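Local coordinates for protein citrate synthase (Mycobacterium tuberculosis, PDB 4TVM) that catalyses the condensation of acetyl-CoA with oxaloacetate, with uptake of water, to give citrate and free CoA in the Krebs cycle, at residues 160-171 with 389-400; 270-278 with 366-374. All blocks are in the same frame, centred on the assembly; numbering follows the deposited sequence.

Interaction 1. Residues 160-171 with 389-400; sequences VELSTIRLLAKL and LGRLPGWIAHWR. With OAA (oxaloacetate ion), chain B.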
loop_
_atom_site.group_PDB
_atom_site.type_symbol
_atom_site.label_atom_id
_atom_site.label_comp_id
_atom_site.label_asym_id
_atom_site.label_seq_id
_atom_site.Cartn_x
_atom_site.Cartn_y
_atom_site.Cartn_z
ATOM N N VAL A 160 5.484 -7.105 18.219
ATOM C CA VAL A 160 6.125 -6.342 17.159
ATOM C C VAL A 160 7.581 -6.775 17.017
ATOM O O VAL A 160 8.145 -6.833 15.924
ATOM C CB VAL A 160 6.115 -4.875 17.520
ATOM C CG1 VAL A 160 6.988 -4.082 16.576
ATOM C CG2 VAL A 160 4.684 -4.353 17.470
ATOM N N GLU A 161 8.176 -7.075 18.153
ATOM C CA GLU A 161 9.536 -7.479 18.194
ATOM C C GLU A 161 9.736 -8.813 17.490
ATOM O O GLU A 161 10.678 -8.994 16.750
ATOM C CB GLU A 161 9.941 -7.627 19.652
ATOM C CG GLU A 161 11.417 -7.548 19.842
ATOM C CD GLU A 161 11.942 -6.173 19.486
ATOM O OE1 GLU A 161 11.899 -5.270 20.348
ATOM O OE2 GLU A 161 12.378 -5.997 18.329
ATOM N N LEU A 162 8.845 -9.755 17.762
ATOM C CA LEU A 162 8.940 -11.082 17.221
ATOM C C LEU A 162 8.678 -11.069 15.718
ATOM O O LEU A 162 9.374 -11.766 14.967
ATOM C CB LEU A 162 7.923 -11.960 17.928
ATOM C CG LEU A 162 7.855 -13.437 17.573
ATOM C CD1 LEU A 162 9.198 -14.119 17.752
ATOM C CD2 LEU A 162 6.793 -14.108 18.421
ATOM N N SER A 163 7.717 -10.268 15.250
ATOM C CA SER A 163 7.528 -10.159 13.800
ATOM C C SER A 163 8.481 -9.184 13.118
ATOM O O SER A 163 8.594 -9.193 11.881
ATOM C CB SER A 163 6.059 -9.863 13.410
ATOM O OG SER A 163 5.562 -8.664 13.982
ATOM N N THR A 164 9.160 -8.330 13.875
ATOM C CA THR A 164 10.308 -7.592 13.293
ATOM C C THR A 164 11.384 -8.618 12.959
ATOM O O THR A 164 11.926 -8.633 11.861
ATOM C CB THR A 164 10.832 -6.539 14.259
ATOM O OG1 THR A 164 9.957 -5.407 14.214
ATOM C CG2 THR A 164 12.280 -6.111 13.945
ATOM N N ILE A 165 11.625 -9.521 13.896
ATOM C CA ILE A 165 12.603 -10.577 13.709
ATOM C C ILE A 165 12.205 -11.478 12.563
ATOM O O ILE A 165 12.975 -11.682 11.623
ATOM C CB ILE A 165 12.789 -11.406 15.007
ATOM C CG1 ILE A 165 13.241 -10.504 16.165
ATOM C CG2 ILE A 165 13.839 -12.465 14.808
ATOM C CD1 ILE A 165 14.401 -9.569 15.797
ATOM N N ARG A 166 11.001 -12.029 12.648
ATOM C CA ARG A 166 10.471 -12.893 11.592
ATOM C C ARG A 166 10.609 -12.303 10.190
ATOM O O ARG A 166 10.898 -13.021 9.238
ATOM C CB ARG A 166 9.006 -13.181 11.860
ATOM C CG ARG A 166 8.771 -14.503 12.541
ATOM C CD ARG A 166 7.542 -14.488 13.403
ATOM N NE ARG A 166 7.380 -15.786 14.020
ATOM C CZ ARG A 166 6.338 -16.140 14.765
ATOM N NH1 ARG A 166 5.342 -15.277 14.984
ATOM N NH2 ARG A 166 6.296 -17.365 15.290
ATOM N N LEU A 167 10.398 -11.005 10.049
ATOM C CA LEU A 167 10.531 -10.358 8.732
ATOM C C LEU A 167 11.970 -10.248 8.300
ATOM O O LEU A 167 12.295 -10.518 7.155
ATOM C CB LEU A 167 9.915 -8.958 8.748
ATOM C CG LEU A 167 8.440 -8.887 8.347
ATOM C CD1 LEU A 167 7.775 -7.644 8.905
ATOM C CD2 LEU A 167 8.334 -8.897 6.836
ATOM N N LEU A 168 12.836 -9.818 9.201
ATOM C CA LEU A 168 14.241 -9.662 8.842
ATOM C C LEU A 168 14.865 -11.008 8.504
ATOM O O LEU A 168 15.733 -11.093 7.634
ATOM C CB LEU A 168 15.021 -9.018 9.981
ATOM C CG LEU A 168 14.809 -7.525 10.114
ATOM C CD1 LEU A 168 15.351 -7.093 11.464
ATOM C CD2 LEU A 168 15.517 -6.798 8.983
ATOM N N ALA A 169 14.430 -12.055 9.201
ATOM C CA ALA A 169 14.962 -13.415 8.948
ATOM C C ALA A 169 14.365 -14.018 7.717
ATOM O O ALA A 169 15.085 -14.517 6.874
ATOM C CB ALA A 169 14.703 -14.346 10.114
ATOM N N LYS A 170 13.038 -14.007 7.636
ATOM C CA LYS A 170 12.336 -14.794 6.617
ATOM C C LYS A 170 12.211 -14.167 5.236
ATOM O O LYS A 170 11.977 -14.889 4.277
ATOM C CB LYS A 170 10.951 -15.164 7.095
ATOM C CG LYS A 170 10.997 -15.924 8.383
ATOM C CD LYS A 170 9.652 -16.530 8.720
ATOM C CE LYS A 170 9.870 -17.671 9.713
ATOM N NZ LYS A 170 9.749 -17.151 11.086
ATOM N N LEU A 171 12.365 -12.852 5.126
ATOM C CA LEU A 171 12.204 -12.201 3.841
ATOM C C LEU A 171 13.295 -12.497 2.845
ATOM O O LEU A 171 13.000 -12.591 1.656
ATOM C CB LEU A 171 12.094 -10.724 3.995
ATOM C CG LEU A 171 11.530 -10.126 2.702
ATOM C CD1 LEU A 171 10.036 -10.149 2.764
ATOM C CD2 LEU A 171 11.994 -8.700 2.503
ATOM N N LEU A 389 14.542 -6.235 0.045
ATOM C CA LEU A 389 15.374 -6.878 1.074
ATOM C C LEU A 389 16.211 -5.858 1.814
ATOM O O LEU A 389 16.364 -5.955 3.026
ATOM C CB LEU A 389 16.331 -7.884 0.450
ATOM C CG LEU A 389 15.684 -9.141 -0.058
ATOM C CD1 LEU A 389 16.763 -10.116 -0.453
ATOM C CD2 LEU A 389 14.693 -9.759 0.957
ATOM N N GLY A 390 16.790 -4.912 1.071
ATOM C CA GLY A 390 17.674 -3.896 1.650
ATOM C C GLY A 390 16.882 -2.854 2.381
ATOM O O GLY A 390 17.243 -2.442 3.469
ATOM N N ARG A 391 15.775 -2.435 1.791
ATOM C CA ARG A 391 14.934 -1.418 2.407
ATOM C C ARG A 391 14.133 -1.891 3.622
ATOM O O ARG A 391 13.661 -1.061 4.429
ATOM C CB ARG A 391 13.977 -0.860 1.362
ATOM C CG ARG A 391 13.066 0.217 1.883
ATOM C CD ARG A 391 13.829 1.336 2.560
ATOM N NE ARG A 391 14.754 1.986 1.630
ATOM C CZ ARG A 391 14.398 2.822 0.647
ATOM N NH1 ARG A 391 13.120 3.119 0.412
ATOM N NH2 ARG A 391 15.330 3.340 -0.137
ATOM N N LEU A 392 13.969 -3.204 3.764
ATOM C CA LEU A 392 13.128 -3.738 4.835
ATOM C C LEU A 392 13.378 -3.112 6.210
ATOM O O LEU A 392 12.438 -2.790 6.927
ATOM C CB LEU A 392 13.285 -5.242 4.890
ATOM C CG LEU A 392 12.535 -6.026 5.959
ATOM C CD1 LEU A 392 11.028 -5.892 5.824
ATOM C CD2 LEU A 392 12.950 -7.494 5.869
ATOM N N PRO A 393 14.645 -2.971 6.619
ATOM C CA PRO A 393 14.906 -2.369 7.927
ATOM C C PRO A 393 14.354 -0.942 8.062
ATOM O O PRO A 393 13.921 -0.515 9.151
ATOM C CB PRO A 393 16.437 -2.383 8.008
ATOM C CG PRO A 393 16.907 -2.579 6.598
ATOM C CD PRO A 393 15.884 -3.511 6.042
ATOM N N GLY A 394 14.347 -0.213 6.961
ATOM C CA GLY A 394 13.881 1.162 6.980
ATOM C C GLY A 394 12.385 1.174 7.087
ATOM O O GLY A 394 11.800 1.925 7.888
ATOM N N TRP A 395 11.752 0.356 6.258
ATOM C CA TRP A 395 10.311 0.167 6.351
ATOM C C TRP A 395 9.943 -0.098 7.765
ATOM O O TRP A 395 9.016 0.496 8.284
ATOM C CB TRP A 395 9.835 -0.992 5.484
ATOM C CG TRP A 395 9.816 -0.671 4.022
ATOM C CD1 TRP A 395 9.821 0.546 3.461
ATOM C CD2 TRP A 395 9.793 -1.614 2.949
ATOM N NE1 TRP A 395 9.803 0.446 2.094
ATOM C CE2 TRP A 395 9.800 -0.877 1.752
ATOM C CE3 TRP A 395 9.800 -3.019 2.886
ATOM C CZ2 TRP A 395 9.813 -1.477 0.510
ATOM C CZ3 TRP A 395 9.791 -3.622 1.635
ATOM C CH2 TRP A 395 9.786 -2.848 0.462
ATOM N N ILE A 396 10.680 -0.975 8.405
ATOM C CA ILE A 396 10.328 -1.400 9.757
ATOM C C ILE A 396 10.538 -0.294 10.784
ATOM O O ILE A 396 9.724 -0.122 11.693
ATOM C CB ILE A 396 11.109 -2.670 10.144
ATOM C CG1 ILE A 396 10.590 -3.848 9.335
ATOM C CG2 ILE A 396 10.935 -2.992 11.618
ATOM C CD1 ILE A 396 11.347 -5.152 9.521
ATOM N N ALA A 397 11.646 0.436 10.645
ATOM C CA ALA A 397 12.040 1.467 11.589
ATOM C C ALA A 397 11.018 2.567 11.654
ATOM O O ALA A 397 10.729 3.074 12.745
ATOM C CB ALA A 397 13.371 2.040 11.157
ATOM N N HIS A 398 10.516 2.959 10.471
ATOM C CA HIS A 398 9.535 4.034 10.329
ATOM C C HIS A 398 8.180 3.657 10.899
ATOM O O HIS A 398 7.545 4.444 11.579
ATOM C CB HIS A 398 9.362 4.394 8.847
ATOM C CG HIS A 398 10.463 5.241 8.306
ATOM N ND1 HIS A 398 11.641 4.710 7.826
ATOM C CD2 HIS A 398 10.579 6.578 8.179
ATOM C CE1 HIS A 398 12.426 5.688 7.411
ATOM N NE2 HIS A 398 11.807 6.832 7.619
ATOM N N TRP A 399 7.726 2.461 10.562
ATOM C CA TRP A 399 6.512 1.860 11.144
ATOM C C TRP A 399 6.590 1.836 12.671
ATOM O O TRP A 399 5.645 2.233 13.366
ATOM C CB TRP A 399 6.377 0.426 10.620
ATOM C CG TRP A 399 5.108 -0.273 10.976
ATOM C CD1 TRP A 399 4.015 -0.467 10.165
ATOM C CD2 TRP A 399 4.799 -0.894 12.216
ATOM N NE1 TRP A 399 3.050 -1.151 10.836
ATOM C CE2 TRP A 399 3.503 -1.427 12.099
ATOM C CE3 TRP A 399 5.491 -1.046 13.426
ATOM C CZ2 TRP A 399 2.884 -2.107 13.139
ATOM C CZ3 TRP A 399 4.874 -1.713 14.461
ATOM C CH2 TRP A 399 3.572 -2.228 14.311
ATOM N N ARG A 400 7.720 1.365 13.201
ATOM C CA ARG A 400 7.881 1.314 14.665
ATOM C C ARG A 400 7.868 2.699 15.278
ATOM O O ARG A 400 7.308 2.926 16.359
ATOM C CB ARG A 400 9.128 0.534 15.071
ATOM C CG ARG A 400 8.820 -0.960 15.151
ATOM C CD ARG A 400 10.015 -1.841 15.419
ATOM N NE ARG A 400 10.273 -2.004 16.850
ATOM C CZ ARG A 400 10.805 -3.092 17.409
ATOM N NH1 ARG A 400 11.132 -4.157 16.672
ATOM N NH2 ARG A 400 10.987 -3.121 18.723
HETATM O O1 OAA B . 16.833 4.283 -2.759
HETATM O O2 OAA B . 17.221 3.873 -4.906
HETATM O O4 OAA B . 14.146 8.074 -3.539
HETATM O O5 OAA B . 13.373 6.864 -1.884
HETATM O O3 OAA B . 14.443 4.788 -2.609
HETATM C C1 OAA B . 16.683 4.537 -3.980
HETATM C C2 OAA B . 15.814 5.716 -4.320
HETATM C C3 OAA B . 14.739 5.771 -3.264
HETATM C C4 OAA B . 14.031 6.987 -2.920
#
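Glu-161 and Arg-400 show how two antiparallel helices can be pinned at one end by charge and zipped along the rest by aliphatic contacts. The salt bridge is end-on, Arg-400 NH2 donating to Glu-161 OE1 and Arg-400 NH1 to Glu-161 OE2, each at 2.8 Å. Both bonds lie in the guanidinium plane but reach the carboxylate from above, the two flat groups being turned 46° apart. The CB of Glu-161 points away from the partner helix; a bend at chi2 (65°) brings the carboxylate back. Tyr-94 of helix 85-94 adds a hydrogen bond to Glu-161 OE2, so this oxygen has a second partner. A weak bond, 3.0 Å, runs from Arg-400 NH1 to Thr-164 OG1, whose own hydroxyl donates to Val-160 O.

Among the apolar contacts, Val-160 CG1 sits over one face of the Arg-400 guanidinium, toward its rim, and also touches the Trp-399 ring, 3.8 Å from CZ3. Trp-399 NE1 is hydrogen-bonded to Ser-254 OG. Farther along, Leu-392 CD2 packs 3.7 Å from Leu-171 CD2 and 4.1 Å from Leu-168 CD2, while its other methyl, CD1, faces Leu-167. Ile-396 CD1 lies against Leu-167 CB, and Leu-389 closes the row beside Leu-171.

On a different face of helix 383-403, Arg-391 NH2 donates to oxaloacetate O3 at 3.0 Å. With axes 10.2 Å apart and directions 170° from one another, the buried pair belongs to the mainly alpha-helical large domain of the citrate synthase fold, one of its helices carrying an arginine of the oxaloacetate pocket.

Interaction 2. Residues 270-278 with 366-374; sequences ANQAVLEML and DFYTGLIYR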
loop_
_atom_site.group_PDB
_atom_site.type_symbol
_atom_site.label_atom_id
_atom_site.label_comp_id
_atom_site.label_asym_id
_atom_site.label_seq_id
_atom_site.Cartn_x
_atom_site.Cartn_y
_atom_site.Cartn_z
ATOM N N ALA A 270 13.549 1.042 -11.078
ATOM C CA ALA A 270 14.416 1.945 -11.815
ATOM C C ALA A 270 15.678 1.210 -12.249
ATOM O O ALA A 270 16.160 1.413 -13.366
ATOM C CB ALA A 270 14.780 3.141 -10.964
ATOM N N ASN A 271 16.217 0.368 -11.366
ATOM C CA ASN A 271 17.327 -0.519 -11.739
ATOM C C ASN A 271 16.937 -1.343 -12.940
ATOM O O ASN A 271 17.700 -1.426 -13.890
ATOM C CB ASN A 271 17.679 -1.511 -10.636
ATOM C CG ASN A 271 18.118 -0.854 -9.350
ATOM O OD1 ASN A 271 18.899 0.094 -9.358
ATOM N ND2 ASN A 271 17.633 -1.384 -8.223
ATOM N N GLN A 272 15.750 -1.960 -12.880
ATOM C CA GLN A 272 15.255 -2.823 -13.960
ATOM C C GLN A 272 15.026 -2.037 -15.261
ATOM O O GLN A 272 15.211 -2.570 -16.353
ATOM C CB GLN A 272 13.966 -3.576 -13.545
ATOM C CG GLN A 272 13.135 -4.067 -14.740
ATOM C CD GLN A 272 11.991 -5.006 -14.378
ATOM O OE1 GLN A 272 11.092 -4.656 -13.613
ATOM N NE2 GLN A 272 11.996 -6.190 -14.970
ATOM N N ALA A 273 14.631 -0.774 -15.157
ATOM C CA ALA A 273 14.429 0.056 -16.348
ATOM C C ALA A 273 15.721 0.242 -17.141
ATOM O O ALA A 273 15.713 0.257 -18.379
ATOM C CB ALA A 273 13.835 1.409 -15.966
ATOM N N VAL A 274 16.822 0.373 -16.412
ATOM C CA VAL A 274 18.140 0.605 -16.996
ATOM C C VAL A 274 18.588 -0.605 -17.800
ATOM O O VAL A 274 19.081 -0.485 -18.919
ATOM C CB VAL A 274 19.164 0.925 -15.886
ATOM C CG1 VAL A 274 20.593 0.891 -16.407
ATOM C CG2 VAL A 274 18.854 2.287 -15.286
ATOM N N LEU A 275 18.417 -1.776 -17.222
ATOM C CA LEU A 275 18.773 -2.990 -17.925
ATOM C C LEU A 275 17.903 -3.123 -19.144
ATOM O O LEU A 275 18.361 -3.508 -20.202
ATOM C CB LEU A 275 18.590 -4.195 -17.022
ATOM C CG LEU A 275 19.847 -4.602 -16.266
ATOM C CD1 LEU A 275 20.696 -5.495 -17.144
ATOM C CD2 LEU A 275 20.658 -3.402 -15.810
ATOM N N GLU A 276 16.639 -2.791 -18.986
ATOM C CA GLU A 276 15.709 -2.876 -20.086
ATOM C C GLU A 276 16.166 -1.946 -21.176
ATOM O O GLU A 276 16.030 -2.260 -22.355
ATOM C CB GLU A 276 14.302 -2.507 -19.634
ATOM C CG GLU A 276 13.645 -3.603 -18.821
ATOM C CD GLU A 276 12.311 -3.182 -18.214
ATOM O OE1 GLU A 276 11.934 -1.989 -18.307
ATOM O OE2 GLU A 276 11.635 -4.055 -17.634
ATOM N N MET A 277 16.698 -0.795 -20.785
ATOM C CA MET A 277 17.280 0.086 -21.769
ATOM C C MET A 277 18.393 -0.663 -22.447
ATOM O O MET A 277 18.534 -0.631 -23.653
ATOM C CB MET A 277 17.872 1.324 -21.143
ATOM C CG MET A 277 18.553 2.219 -22.169
ATOM S SD MET A 277 19.709 3.418 -21.455
ATOM C CE MET A 277 18.588 4.511 -20.558
ATOM N N LEU A 278 19.198 -1.328 -21.648
ATOM C CA LEU A 278 20.340 -2.037 -22.191
ATOM C C LEU A 278 19.966 -3.179 -23.089
ATOM O O LEU A 278 20.612 -3.390 -24.096
ATOM C CB LEU A 278 21.240 -2.563 -21.078
ATOM C CG LEU A 278 22.016 -1.458 -20.359
ATOM C CD1 LEU A 278 22.753 -2.027 -19.155
ATOM C CD2 LEU A 278 22.970 -0.736 -21.291
ATOM N N ASP A 366 21.361 5.008 -10.537
ATOM C CA ASP A 366 20.713 3.714 -10.368
ATOM C C ASP A 366 21.333 2.758 -11.386
ATOM O O ASP A 366 21.197 1.543 -11.292
ATOM C CB ASP A 366 19.220 3.838 -10.643
ATOM C CG ASP A 366 18.521 4.723 -9.635
ATOM O OD1 ASP A 366 18.829 4.585 -8.427
ATOM O OD2 ASP A 366 17.673 5.546 -10.045
ATOM N N PHE A 367 21.977 3.342 -12.384
ATOM C CA PHE A 367 22.668 2.634 -13.438
ATOM C C PHE A 367 23.717 1.665 -12.922
ATOM O O PHE A 367 23.806 0.535 -13.415
ATOM C CB PHE A 367 23.317 3.695 -14.343
ATOM C CG PHE A 367 24.218 3.155 -15.403
ATOM C CD1 PHE A 367 25.553 2.914 -15.142
ATOM C CD2 PHE A 367 23.749 2.962 -16.687
ATOM C CE1 PHE A 367 26.394 2.450 -16.140
ATOM C CE2 PHE A 367 24.583 2.495 -17.687
ATOM C CZ PHE A 367 25.907 2.238 -17.411
ATOM N N TYR A 368 24.518 2.092 -11.943
ATOM C CA TYR A 368 25.658 1.280 -11.505
ATOM C C TYR A 368 25.189 0.083 -10.713
ATOM O O TYR A 368 25.749 -0.998 -10.846
ATOM C CB TYR A 368 26.682 2.082 -10.689
ATOM C CG TYR A 368 27.376 3.150 -11.494
ATOM C CD1 TYR A 368 28.191 2.818 -12.570
ATOM C CD2 TYR A 368 27.215 4.499 -11.185
ATOM C CE1 TYR A 368 28.815 3.796 -13.323
ATOM C CE2 TYR A 368 27.828 5.485 -11.938
ATOM C CZ TYR A 368 28.621 5.129 -13.008
ATOM O OH TYR A 368 29.246 6.124 -13.736
ATOM N N THR A 369 24.150 0.255 -9.904
ATOM C CA THR A 369 23.658 -0.848 -9.078
ATOM C C THR A 369 23.119 -1.987 -9.919
ATOM O O THR A 369 23.192 -3.141 -9.529
ATOM C CB THR A 369 22.563 -0.380 -8.118
ATOM O OG1 THR A 369 22.944 0.873 -7.534
ATOM C CG2 THR A 369 22.357 -1.409 -7.010
ATOM N N GLY A 370 22.566 -1.662 -11.075
ATOM C CA GLY A 370 22.028 -2.667 -11.978
ATOM C C GLY A 370 23.123 -3.580 -12.486
ATOM O O GLY A 370 22.997 -4.818 -12.467
ATOM N N LEU A 371 24.208 -2.959 -12.911
ATOM C CA LEU A 371 25.341 -3.677 -13.496
ATOM C C LEU A 371 25.916 -4.620 -12.492
ATOM O O LEU A 371 26.175 -5.772 -12.807
ATOM C CB LEU A 371 26.423 -2.702 -13.925
ATOM C CG LEU A 371 25.873 -1.533 -14.746
ATOM C CD1 LEU A 371 27.008 -0.596 -15.140
ATOM C CD2 LEU A 371 25.094 -2.040 -15.958
ATOM N N ILE A 372 26.086 -4.130 -11.267
ATOM C CA ILE A 372 26.612 -4.954 -10.173
ATOM C C ILE A 372 25.726 -6.163 -9.939
ATOM O O ILE A 372 26.176 -7.307 -10.011
ATOM C CB ILE A 372 26.705 -4.152 -8.867
ATOM C CG1 ILE A 372 27.694 -2.997 -9.040
ATOM C CG2 ILE A 372 27.164 -5.038 -7.719
ATOM C CD1 ILE A 372 27.941 -2.209 -7.780
ATOM N N TYR A 373 24.459 -5.924 -9.654
ATOM C CA TYR A 373 23.548 -7.045 -9.413
ATOM C C TYR A 373 23.687 -8.047 -10.542
ATOM O O TYR A 373 23.818 -9.234 -10.288
ATOM C CB TYR A 373 22.095 -6.582 -9.370
ATOM C CG TYR A 373 21.649 -5.891 -8.113
ATOM C CD1 TYR A 373 22.192 -6.211 -6.863
ATOM C CD2 TYR A 373 20.596 -4.972 -8.159
ATOM C CE1 TYR A 373 21.726 -5.602 -5.707
ATOM C CE2 TYR A 373 20.128 -4.347 -7.010
ATOM C CZ TYR A 373 20.694 -4.661 -5.790
ATOM O OH TYR A 373 20.228 -4.046 -4.647
ATOM N N ARG A 374 23.642 -7.576 -11.787
ATOM C CA ARG A 374 23.790 -8.479 -12.921
ATOM C C ARG A 374 25.147 -9.158 -12.872
ATOM O O ARG A 374 25.252 -10.353 -13.133
ATOM C CB ARG A 374 23.641 -7.757 -14.267
ATOM C CG ARG A 374 23.933 -8.690 -15.436
ATOM C CD ARG A 374 23.677 -8.040 -16.775
ATOM N NE ARG A 374 23.699 -9.029 -17.843
ATOM C CZ ARG A 374 22.693 -9.854 -18.144
ATOM N NH1 ARG A 374 21.552 -9.838 -17.452
ATOM N NH2 ARG A 374 22.822 -10.704 -19.152
#
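Asp-366 meets Ala-270 at the active-site end of this contact, its OD2 resting 3.9 Å from Ala-270 CB. It is probably an active-site residue, and it belongs to the oxaloacetate pocket; its side chain comes within about 4 Å of the bound oxaloacetate. Its backbone carbonyl faces the amide of Asn-271. Next, Phe-367 directs its CB away from helix 270-281, yet Val-274 CG1 still reaches the ring at CD2, 3.8 Å off, the two side chains crossing at about a right angle. Thr-369 adds little across the contact, touching the Asn-271 amide through CB; its side chain also packs on helices 216-229 and 317-329.

Gly-370 illustrates how a residue without a side chain permits close helix crossing: its CA stands 5.2 Å from the CA of Asn-271, and Leu-275 CD2 lies over its bare backbone, 4.1 Å from CA. The axes pass 8.4 Å apart at a crossing angle of -78°, a nearly perpendicular pair in what is, by the family fold, the small domain of citrate synthase, which closes over the large one.

Leu-371 then sends CD2 to within 4.0 Å of Leu-278 CD1. At Tyr-373 the Asn-271 amide sits at the ring edge with its plane almost perpendicular to the ring, and Phe-383 meets the same ring from helix 383-403. Last comes Arg-374, whose chain, extended from CG to NE, offers CD to Leu-275 CD1 at 3.9 Å.

How the interactions relate
Interaction 2 is nested inside the loop that interaction 1 closes: helix 159-182 comes first, then helices 270-281 and 367-375, and finally helix 383-403, which directly follows helix 367-375. The centres of the two interactions lie 26 Å apart, and their nearest atoms about 7 Å apart, without touching. This order matches the citrate synthase plan, in which the small domain is an insertion in the chain of the large domain and the active site occupies the cleft between them. Accordingly each contact carries one residue of the oxaloacetate pocket, Arg-391 in interaction 1 and Asp-366 in interaction 2, so the substrate is met from both domains.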